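Local coordinates for protein CT021 (Chlamydia trachomatis serovar L2, PDB 6UXD) that is of unknown function but belongs to a sequence family grouped with the lipoprotein carrier LolA and receptor LolB, whose folds bind lipid-modified proteins, at residues 5-8 / 9-13; 15-18 / 19-22; 36-40 / 41-45. All coordinates share one frame; numbering follows the deposited sequence.

In the fold
From the N terminus, contact 1 (5-8 / 9-13) starts the short helix 9-13 straight after strand 7-8, which pairs with strand 118-122. The chain leaves that helix and contact 2 (15-18 / 19-22) turns it sharply into strand 21-26. Strand 29-38 then runs back antiparallel beside it, and contact 3 (36-40 / 41-45) reverses the chain once more into strand 43-50. The three follow in series, each closing its own small turn, with none enclosing or crossing another. Contacts 2 and 3 touch where P18 packs on the backbone of R36 to S38; contact 1 stands apart, its centre about 15 Å from that of contact 2.

Contact 1 (5-8 / 9-13); sequences LQSS and IQEKI
This is a local helix-capping contact at the surface, where S8 ends strand 7-8 and starts the short helix 9-13. S8 is the N-cap residue: its OG accepts from the backbone N of E11 at 3.2 Å, and the N-H points almost straight at the oxygen (168°). The torsion explains the reach, for OG sits between the backbone N and the carbonyl carbon (chi1 66°), folded over the first turn. Serine suits the place because its short hydroxyl can satisfy an amide that has no earlier helical carbonyl to use. The backbone of S8 also takes part, its O accepting from K12 N at 3.0 Å as the first i to i+4 bond of the helix, and I9 O receives I13 N in the next. The aliphatic part of E11 lies beside the cap, with its CB 3.5 Å from S8 OG. On the inward side, I9 packs against I173 and F175 of strand 170-176 and L119 of strand 118-122; its branched hydrocarbon suits this buried side of the first turn. The whole is typical of a serine N-cap at a strand-to-helix junction.

Contact 2 (15-18 / 19-22); sequences TARP and GDYA
A type II beta turn from R17 to D20 bends the chain ahead of strand 21-26, and the side chain of D20 reaches back to hold the residue that opens it. D20 OD2 accepts from R17 N at 2.7 Å in a nearly straight bond (173°); the amide comes from above the carboxylate plane, 59° out of it. CG of D20 stands beside its own backbone N (chi1 -71°), which swings the carboxylate back over the turn. There OD2 also packs on the methyl of A16, 3.6 Å from CB, a spot where a small side chain leaves the acid room. The defining bond of the turn runs from D20 N to R17 O at 2.9 Å. Its two central residues fit their corners: P18 has its phi already restrained by the ring, and G19 adopts a positive phi, where a CB would collide with P18 O. A water donates to P18 O at 2.8 Å and to D20 OD1 at 2.7 Å, bridging the P18 carbonyl to the acid. Each carboxylate oxygen has a further partner, OD2 in a salt bridge with R180 and OD1 in a hydrogen bond with H205, which probably helps to keep D20 ionised.

Contact 3 (36-40 / 41-45); sequences RQSSS and EATWV
S39 OG is gripped by two backbone amides, accepting from E41 N and from A42 N, each at 3.0 Å. At chi1 74° the hydroxyl folds in over its own backbone, where both amides of the turn converge on it; a short polar side chain is well matched to this task. S39 N returns a bond to A42 O at 2.8 Å, closing the loop end of the hairpin. Beyond it, the hydroxyls of S38 and T43 meet tip to tip at 2.8 Å across a non-hydrogen-bonded pair, and a water links T43 OG1 to S39 O. Further along, W44 N donates to Q37 O at 2.9 Å, and R36 N to W44 O in a nearly straight bond (174°). On the other face from S38 and T43, the extended side chain of Q37 runs alongside W44, its NE2 3.9 Å from the indole NE1, with amide and ring planes almost perpendicular (87°). The tryptophan's breadth also serves the next strand, for W44 lies against L81 and R83 of strand 79-84. E41 forms a salt bridge with R83, and backbone bonds from T43 to I84 and V45 to L82 set this antiparallel hairpin of strands 29-38 and 43-50 beside strand 79-84.

Contact 1 (5-8 / 9-13)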
ATOM      1  N   LEU A   5       0.746 -20.170  10.067  1.00 89.59           N
ATOM      2  CA  LEU A   5       1.336 -18.887   9.713  1.00 81.30           C
ATOM      3  C   LEU A   5       0.271 -17.859   9.366  1.00 77.43           C
ATOM      4  O   LEU A   5       0.578 -16.842   8.728  1.00 71.01           O
ATOM      5  CB  LEU A   5       2.315 -19.042   8.548  1.00 76.83           C
ATOM      6  CG  LEU A   5       3.614 -19.774   8.876  1.00 76.40           C
ATOM      7  CD1 LEU A   5       4.573 -19.704   7.699  1.00 68.98           C
ATOM      8  CD2 LEU A   5       4.252 -19.203  10.137  1.00 82.24           C
ATOM      9  N   GLN A   6      -0.976 -18.130   9.738  1.00 80.87           N
ATOM     10  CA  GLN A   6      -2.047 -17.151   9.675  1.00 76.21           C
ATOM     11  C   GLN A   6      -1.552 -15.805  10.182  1.00 64.51           C
ATOM     12  O   GLN A   6      -1.189 -15.664  11.351  1.00 64.27           O
ATOM     13  CB  GLN A   6      -3.240 -17.638  10.511  1.00 76.95           C
ATOM     14  CG  GLN A   6      -4.395 -18.139   9.675  1.00 72.22           C
ATOM     15  CD  GLN A   6      -5.168 -16.997   9.052  1.00 74.79           C
ATOM     16  OE1 GLN A   6      -4.908 -15.824   9.346  1.00 68.97           O
ATOM     17  NE2 GLN A   6      -6.127 -17.328   8.186  1.00 71.83           N
ATOM     18  N   SER A   7      -1.522 -14.815   9.300  1.00 57.22           N
ATOM     19  CA  SER A   7      -1.138 -13.463   9.680  1.00 54.89           C
ATOM     20  C   SER A   7      -2.243 -12.549   9.154  1.00 51.02           C
ATOM     21  O   SER A   7      -3.358 -12.985   8.857  1.00 48.04           O
ATOM     22  CB  SER A   7       0.253 -13.107   9.152  1.00 56.51           C
ATOM     23  OG  SER A   7       0.733 -11.929   9.782  1.00 57.56           O
ATOM     24  N   SER A   8      -1.945 -11.258   9.048  1.00 51.39           N
ATOM     25  CA  SER A   8      -2.886 -10.281   8.522  1.00 48.42           C
ATOM     26  C   SER A   8      -2.071  -9.199   7.838  1.00 40.57           C
ATOM     27  O   SER A   8      -0.863  -9.078   8.064  1.00 50.35           O
ATOM     28  CB  SER A   8      -3.768  -9.668   9.626  1.00 49.35           C
ATOM     29  OG  SER A   8      -2.980  -8.897  10.510  1.00 44.84           O
ATOM     30  N   ILE A   9      -2.734  -8.402   7.001  1.00 37.32           N
ATOM     31  CA  ILE A   9      -2.018  -7.298   6.353  1.00 38.38           C
ATOM     32  C   ILE A   9      -1.493  -6.303   7.392  1.00 44.99           C
ATOM     33  O   ILE A   9      -0.387  -5.772   7.262  1.00 42.49           O
ATOM     34  CB  ILE A   9      -2.926  -6.596   5.335  1.00 46.41           C
ATOM     35  CG1 ILE A   9      -3.219  -7.516   4.139  1.00 49.94           C
ATOM     36  CG2 ILE A   9      -2.264  -5.296   4.904  1.00 36.66           C
ATOM     37  CD1 ILE A   9      -2.060  -7.584   3.141  1.00 45.59           C
ATOM     38  N   GLN A  10      -2.286  -6.001   8.425  1.00 43.36           N
ATOM     39  CA  GLN A  10      -1.794  -5.066   9.438  1.00 44.50           C
ATOM     40  C   GLN A  10      -0.488  -5.567  10.052  1.00 38.83           C
ATOM     41  O   GLN A  10       0.517  -4.846  10.086  1.00 39.08           O
ATOM     42  CB  GLN A  10      -2.840  -4.844  10.531  1.00 43.43           C
ATOM     43  CG  GLN A  10      -2.428  -3.704  11.484  1.00 46.33           C
ATOM     44  CD  GLN A  10      -3.538  -3.277  12.425  1.00 43.74           C
ATOM     45  OE1 GLN A  10      -4.655  -2.994  11.997  1.00 47.44           O
ATOM     46  NE2 GLN A  10      -3.228  -3.222  13.712  1.00 46.48           N
ATOM     47  N   GLU A  11      -0.492  -6.819  10.525  1.00 42.42           N
ATOM     48  CA  GLU A  11       0.692  -7.426  11.129  1.00 40.52           C
ATOM     49  C   GLU A  11       1.891  -7.376  10.185  1.00 50.54           C
ATOM     50  O   GLU A  11       3.021  -7.058  10.588  1.00 39.08           O
ATOM     51  CB  GLU A  11       0.340  -8.868  11.507  1.00 46.43           C
ATOM     52  CG  GLU A  11       1.437  -9.667  12.172  1.00 58.93           C
ATOM     53  CD  GLU A  11       0.994 -11.083  12.526  1.00 65.29           C
ATOM     54  OE1 GLU A  11       1.871 -11.961  12.678  1.00 68.24           O
ATOM     55  OE2 GLU A  11      -0.230 -11.317  12.655  1.00 64.90           O
ATOM     56  N   LYS A  12       1.669  -7.694   8.919  1.00 47.88           N
ATOM     57  CA  LYS A  12       2.778  -7.726   7.979  1.00 44.76           C
ATOM     58  C   LYS A  12       3.352  -6.332   7.764  1.00 34.55           C
ATOM     59  O   LYS A  12       4.573  -6.141   7.776  1.00 43.54           O
ATOM     60  CB  LYS A  12       2.287  -8.341   6.665  1.00 47.49           C
ATOM     61  CG  LYS A  12       3.333  -8.434   5.611  1.00 40.31           C
ATOM     62  CD  LYS A  12       4.377  -9.473   5.938  1.00 39.74           C
ATOM     63  CE  LYS A  12       5.340  -9.596   4.724  1.00 36.95           C
ATOM     64  NZ  LYS A  12       6.670 -10.114   5.160  1.00 38.32           N
ATOM     65  N   ILE A  13       2.488  -5.337   7.590  1.00 35.19           N
ATOM     66  CA  ILE A  13       2.970  -3.981   7.356  1.00 38.94           C
ATOM     67  C   ILE A  13       3.620  -3.385   8.595  1.00 47.60           C
ATOM     68  O   ILE A  13       4.479  -2.499   8.479  1.00 42.38           O
ATOM     69  CB  ILE A  13       1.819  -3.081   6.864  1.00 44.22           C
ATOM     70  CG1 ILE A  13       1.105  -3.730   5.658  1.00 50.21           C
ATOM     71  CG2 ILE A  13       2.339  -1.692   6.555  1.00 46.40           C
ATOM     72  CD1 ILE A  13       1.986  -3.953   4.415  1.00 50.41           C
TER

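Contact 2 (15-18 / 19-22)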
ATOM      1  N   THR A  15       5.738  -4.787  10.360  1.00 39.87           N
ATOM      2  CA  THR A  15       7.147  -5.156  10.342  1.00 39.26           C
ATOM      3  C   THR A  15       7.999  -4.175   9.530  1.00 43.72           C
ATOM      4  O   THR A  15       9.226  -4.193   9.656  1.00 47.39           O
ATOM      5  CB  THR A  15       7.331  -6.582   9.786  1.00 40.51           C
ATOM      6  OG1 THR A  15       7.136  -6.594   8.361  1.00 40.27           O
ATOM      7  CG2 THR A  15       6.328  -7.558  10.422  1.00 44.73           C
ATOM      8  N   ALA A  16       7.393  -3.302   8.726  1.00 42.83           N
ATOM      9  CA  ALA A  16       8.183  -2.334   7.974  1.00 41.71           C
ATOM     10  C   ALA A  16       8.866  -1.362   8.929  1.00 51.06           C
ATOM     11  O   ALA A  16       8.525  -1.270  10.104  1.00 45.64           O
ATOM     12  CB  ALA A  16       7.314  -1.559   6.988  1.00 43.60           C
ATOM     13  N   ARG A  17       9.849  -0.629   8.407  1.00 44.76           N
ATOM     14  CA  ARG A  17      10.578   0.369   9.183  1.00 41.96           C
ATOM     15  C   ARG A  17      10.358   1.766   8.629  1.00 40.37           C
ATOM     16  O   ARG A  17      10.082   1.925   7.435  1.00 41.78           O
ATOM     17  CB  ARG A  17      12.081   0.074   9.183  1.00 45.25           C
ATOM     18  CG  ARG A  17      12.394  -1.312   9.687  1.00 49.50           C
ATOM     19  CD  ARG A  17      13.866  -1.620   9.597  1.00 62.78           C
ATOM     20  NE  ARG A  17      14.112  -3.017   9.949  1.00 75.45           N
ATOM     21  CZ  ARG A  17      15.236  -3.674   9.684  1.00 78.47           C
ATOM     22  NH1 ARG A  17      16.241  -3.065   9.050  1.00 69.28           N
ATOM     23  NH2 ARG A  17      15.350  -4.945  10.048  1.00 80.95           N
ATOM     24  N   PRO A  18      10.484   2.806   9.467  1.00 39.26           N
ATOM     25  CA  PRO A  18      10.413   4.178   8.953  1.00 40.63           C
ATOM     26  C   PRO A  18      11.333   4.388   7.763  1.00 39.04           C
ATOM     27  O   PRO A  18      12.472   3.926   7.745  1.00 40.81           O
ATOM     28  CB  PRO A  18      10.853   5.029  10.147  1.00 44.88           C
ATOM     29  CG  PRO A  18      10.396   4.234  11.331  1.00 46.06           C
ATOM     30  CD  PRO A  18      10.603   2.780  10.937  1.00 46.32           C
ATOM     31  N   GLY A  19      10.828   5.118   6.774  1.00 38.51           N
ATOM     32  CA  GLY A  19      11.499   5.299   5.519  1.00 40.76           C
ATOM     33  C   GLY A  19      11.158   4.259   4.460  1.00 36.98           C
ATOM     34  O   GLY A  19      11.456   4.479   3.287  1.00 37.89           O
ATOM     35  N   ASP A  20      10.572   3.127   4.846  1.00 38.65           N
ATOM     36  CA  ASP A  20      10.132   2.136   3.872  1.00 39.89           C
ATOM     37  C   ASP A  20       8.957   2.672   3.065  1.00 43.66           C
ATOM     38  O   ASP A  20       8.057   3.312   3.611  1.00 38.12           O
ATOM     39  CB  ASP A  20       9.727   0.843   4.564  1.00 36.79           C
ATOM     40  CG  ASP A  20      10.906   0.102   5.130  1.00 39.97           C
ATOM     41  OD1 ASP A  20      12.040   0.566   4.896  1.00 39.78           O
ATOM     42  OD2 ASP A  20      10.700  -0.922   5.816  1.00 38.34           O
ATOM     43  N   TYR A  21       8.970   2.416   1.752  1.00 42.14           N
ATOM     44  CA  TYR A  21       7.936   2.941   0.878  1.00 31.47           C
ATOM     45  C   TYR A  21       7.626   1.931  -0.220  1.00 36.28           C
ATOM     46  O   TYR A  21       8.364   0.964  -0.433  1.00 36.65           O
ATOM     47  CB  TYR A  21       8.331   4.279   0.277  1.00 37.45           C
ATOM     48  CG  TYR A  21       9.306   4.159  -0.864  1.00 37.59           C
ATOM     49  CD1 TYR A  21       8.877   4.172  -2.182  1.00 36.39           C
ATOM     50  CD2 TYR A  21      10.650   4.018  -0.615  1.00 35.57           C
ATOM     51  CE1 TYR A  21       9.796   4.049  -3.231  1.00 41.77           C
ATOM     52  CE2 TYR A  21      11.551   3.893  -1.623  1.00 38.68           C
ATOM     53  CZ  TYR A  21      11.133   3.914  -2.932  1.00 38.21           C
ATOM     54  OH  TYR A  21      12.070   3.797  -3.935  1.00 39.01           O
ATOM     55  N   ALA A  22       6.498   2.149  -0.896  1.00 38.39           N
ATOM     56  CA  ALA A  22       6.141   1.362  -2.075  1.00 38.73           C
ATOM     57  C   ALA A  22       5.126   2.130  -2.915  1.00 37.49           C
ATOM     58  O   ALA A  22       4.322   2.907  -2.391  1.00 40.53           O
ATOM     59  CB  ALA A  22       5.594  -0.004  -1.664  1.00 39.06           C
TER
HETATM   60  O   HOH W   1      13.615   2.644   5.480  1.00 41.47           O

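Contact 3 (36-40 / 41-45)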
ATOM      1  N   ARG A  36       6.203   6.389   8.205  1.00 47.47           N
ATOM      2  CA  ARG A  36       6.839   7.603   8.713  1.00 49.76           C
ATOM      3  C   ARG A  36       7.398   7.476  10.113  1.00 46.72           C
ATOM      4  O   ARG A  36       8.416   8.099  10.418  1.00 50.90           O
ATOM      5  CB  ARG A  36       5.850   8.760   8.682  1.00 47.05           C
ATOM      6  CG  ARG A  36       5.558   9.124   7.284  1.00 45.55           C
ATOM      7  CD  ARG A  36       4.951  10.462   7.186  1.00 51.12           C
ATOM      8  NE  ARG A  36       5.771  11.460   7.844  1.00 46.10           N
ATOM      9  CZ  ARG A  36       5.448  12.741   7.871  1.00 46.14           C
ATOM     10  NH1 ARG A  36       4.328  13.139   7.279  1.00 46.80           N
ATOM     11  NH2 ARG A  36       6.229  13.614   8.485  1.00 55.25           N
ATOM     12  N   GLN A  37       6.780   6.676  10.959  1.00 51.61           N
ATOM     13  CA  GLN A  37       7.192   6.603  12.345  1.00 50.09           C
ATOM     14  C   GLN A  37       6.616   5.328  12.910  1.00 48.16           C
ATOM     15  O   GLN A  37       5.481   4.974  12.587  1.00 52.60           O
ATOM     16  CB  GLN A  37       6.697   7.820  13.115  1.00 54.34           C
ATOM     17  CG  GLN A  37       7.111   7.860  14.547  1.00 53.74           C
ATOM     18  CD  GLN A  37       6.795   9.213  15.147  1.00 64.30           C
ATOM     19  OE1 GLN A  37       7.515  10.193  14.919  1.00 59.90           O
ATOM     20  NE2 GLN A  37       5.689   9.288  15.873  1.00 65.30           N
ATOM     21  N   SER A  38       7.405   4.625  13.713  1.00 48.14           N
ATOM     22  CA  SER A  38       6.978   3.370  14.310  1.00 53.98           C
ATOM     23  C   SER A  38       7.417   3.341  15.766  1.00 61.05           C
ATOM     24  O   SER A  38       8.598   3.522  16.070  1.00 69.00           O
ATOM     25  CB  SER A  38       7.567   2.168  13.557  1.00 49.28           C
ATOM     26  OG  SER A  38       6.587   1.177  13.340  1.00 65.01           O
ATOM     27  N   SER A  39       6.468   3.115  16.661  1.00 57.95           N
ATOM     28  CA  SER A  39       6.760   2.902  18.066  1.00 66.10           C
ATOM     29  C   SER A  39       5.980   1.679  18.520  1.00 67.26           C
ATOM     30  O   SER A  39       5.105   1.174  17.812  1.00 59.03           O
ATOM     31  CB  SER A  39       6.387   4.124  18.916  1.00 62.52           C
ATOM     32  OG  SER A  39       4.983   4.215  19.073  1.00 63.10           O
ATOM     33  N   SER A  40       6.292   1.205  19.722  1.00 66.57           N
ATOM     34  CA  SER A  40       5.494   0.124  20.285  1.00 76.25           C
ATOM     35  C   SER A  40       4.016   0.485  20.326  1.00 68.10           C
ATOM     36  O   SER A  40       3.167  -0.408  20.344  1.00 74.34           O
ATOM     37  CB  SER A  40       5.995  -0.216  21.688  1.00 74.03           C
ATOM     38  OG  SER A  40       6.008   0.941  22.503  1.00 80.20           O
ATOM     39  N   GLU A  41       3.693   1.775  20.306  1.00 70.47           N
ATOM     40  CA  GLU A  41       2.328   2.241  20.491  1.00 70.97           C
ATOM     41  C   GLU A  41       1.623   2.610  19.191  1.00 64.82           C
ATOM     42  O   GLU A  41       0.399   2.462  19.107  1.00 56.58           O
ATOM     43  CB  GLU A  41       2.339   3.447  21.431  1.00 71.78           C
ATOM     44  CG  GLU A  41       0.992   3.985  21.824  1.00 75.64           C
ATOM     45  CD  GLU A  41       1.129   5.343  22.476  1.00 94.12           C
ATOM     46  OE1 GLU A  41       1.751   5.412  23.560  1.00108.50           O
ATOM     47  OE2 GLU A  41       0.658   6.344  21.888  1.00 88.20           O
ATOM     48  N   ALA A  42       2.346   3.074  18.172  1.00 60.53           N
ATOM     49  CA  ALA A  42       1.682   3.472  16.940  1.00 53.17           C
ATOM     50  C   ALA A  42       2.646   3.408  15.768  1.00 51.57           C
ATOM     51  O   ALA A  42       3.842   3.653  15.917  1.00 49.43           O
ATOM     52  CB  ALA A  42       1.118   4.890  17.048  1.00 50.21           C
ATOM     53  N   THR A  43       2.101   3.100  14.594  1.00 44.29           N
ATOM     54  CA  THR A  43       2.821   3.237  13.338  1.00 44.60           C
ATOM     55  C   THR A  43       2.039   4.174  12.433  1.00 37.40           C
ATOM     56  O   THR A  43       0.841   3.966  12.206  1.00 42.39           O
ATOM     57  CB  THR A  43       3.036   1.864  12.680  1.00 43.23           C
ATOM     58  OG1 THR A  43       3.800   1.044  13.563  1.00 48.14           O
ATOM     59  CG2 THR A  43       3.789   1.989  11.363  1.00 44.01           C
ATOM     60  N   TRP A  44       2.716   5.196  11.913  1.00 34.70           N
ATOM     61  CA  TRP A  44       2.109   6.160  11.009  1.00 39.07           C
ATOM     62  C   TRP A  44       2.467   5.833   9.565  1.00 42.37           C
ATOM     63  O   TRP A  44       3.650   5.734   9.226  1.00 37.99           O
ATOM     64  CB  TRP A  44       2.578   7.576  11.326  1.00 36.78           C
ATOM     65  CG  TRP A  44       2.140   8.066  12.673  1.00 38.99           C
ATOM     66  CD1 TRP A  44       2.717   7.787  13.871  1.00 39.30           C
ATOM     67  CD2 TRP A  44       1.030   8.923  12.948  1.00 39.64           C
ATOM     68  NE1 TRP A  44       2.035   8.420  14.881  1.00 42.37           N
ATOM     69  CE2 TRP A  44       1.001   9.134  14.338  1.00 44.49           C
ATOM     70  CE3 TRP A  44       0.073   9.552  12.149  1.00 40.04           C
ATOM     71  CZ2 TRP A  44       0.041   9.938  14.947  1.00 36.70           C
ATOM     72  CZ3 TRP A  44      -0.880  10.348  12.754  1.00 39.43           C
ATOM     73  CH2 TRP A  44      -0.889  10.536  14.134  1.00 36.24           C
ATOM     74  N   VAL A  45       1.447   5.727   8.717  1.00 39.65           N
ATOM     75  CA  VAL A  45       1.602   5.424   7.298  1.00 40.05           C
ATOM     76  C   VAL A  45       0.908   6.502   6.484  1.00 35.41           C
ATOM     77  O   VAL A  45      -0.311   6.687   6.598  1.00 40.46           O
ATOM     78  CB  VAL A  45       1.017   4.041   6.946  1.00 32.36           C
ATOM     79  CG1 VAL A  45       1.172   3.756   5.446  1.00 36.34           C
ATOM     80  CG2 VAL A  45       1.647   2.981   7.857  1.00 40.43           C
TER
HETATM   81  O   HOH W   2       3.111   0.122  16.041  1.00 53.19           O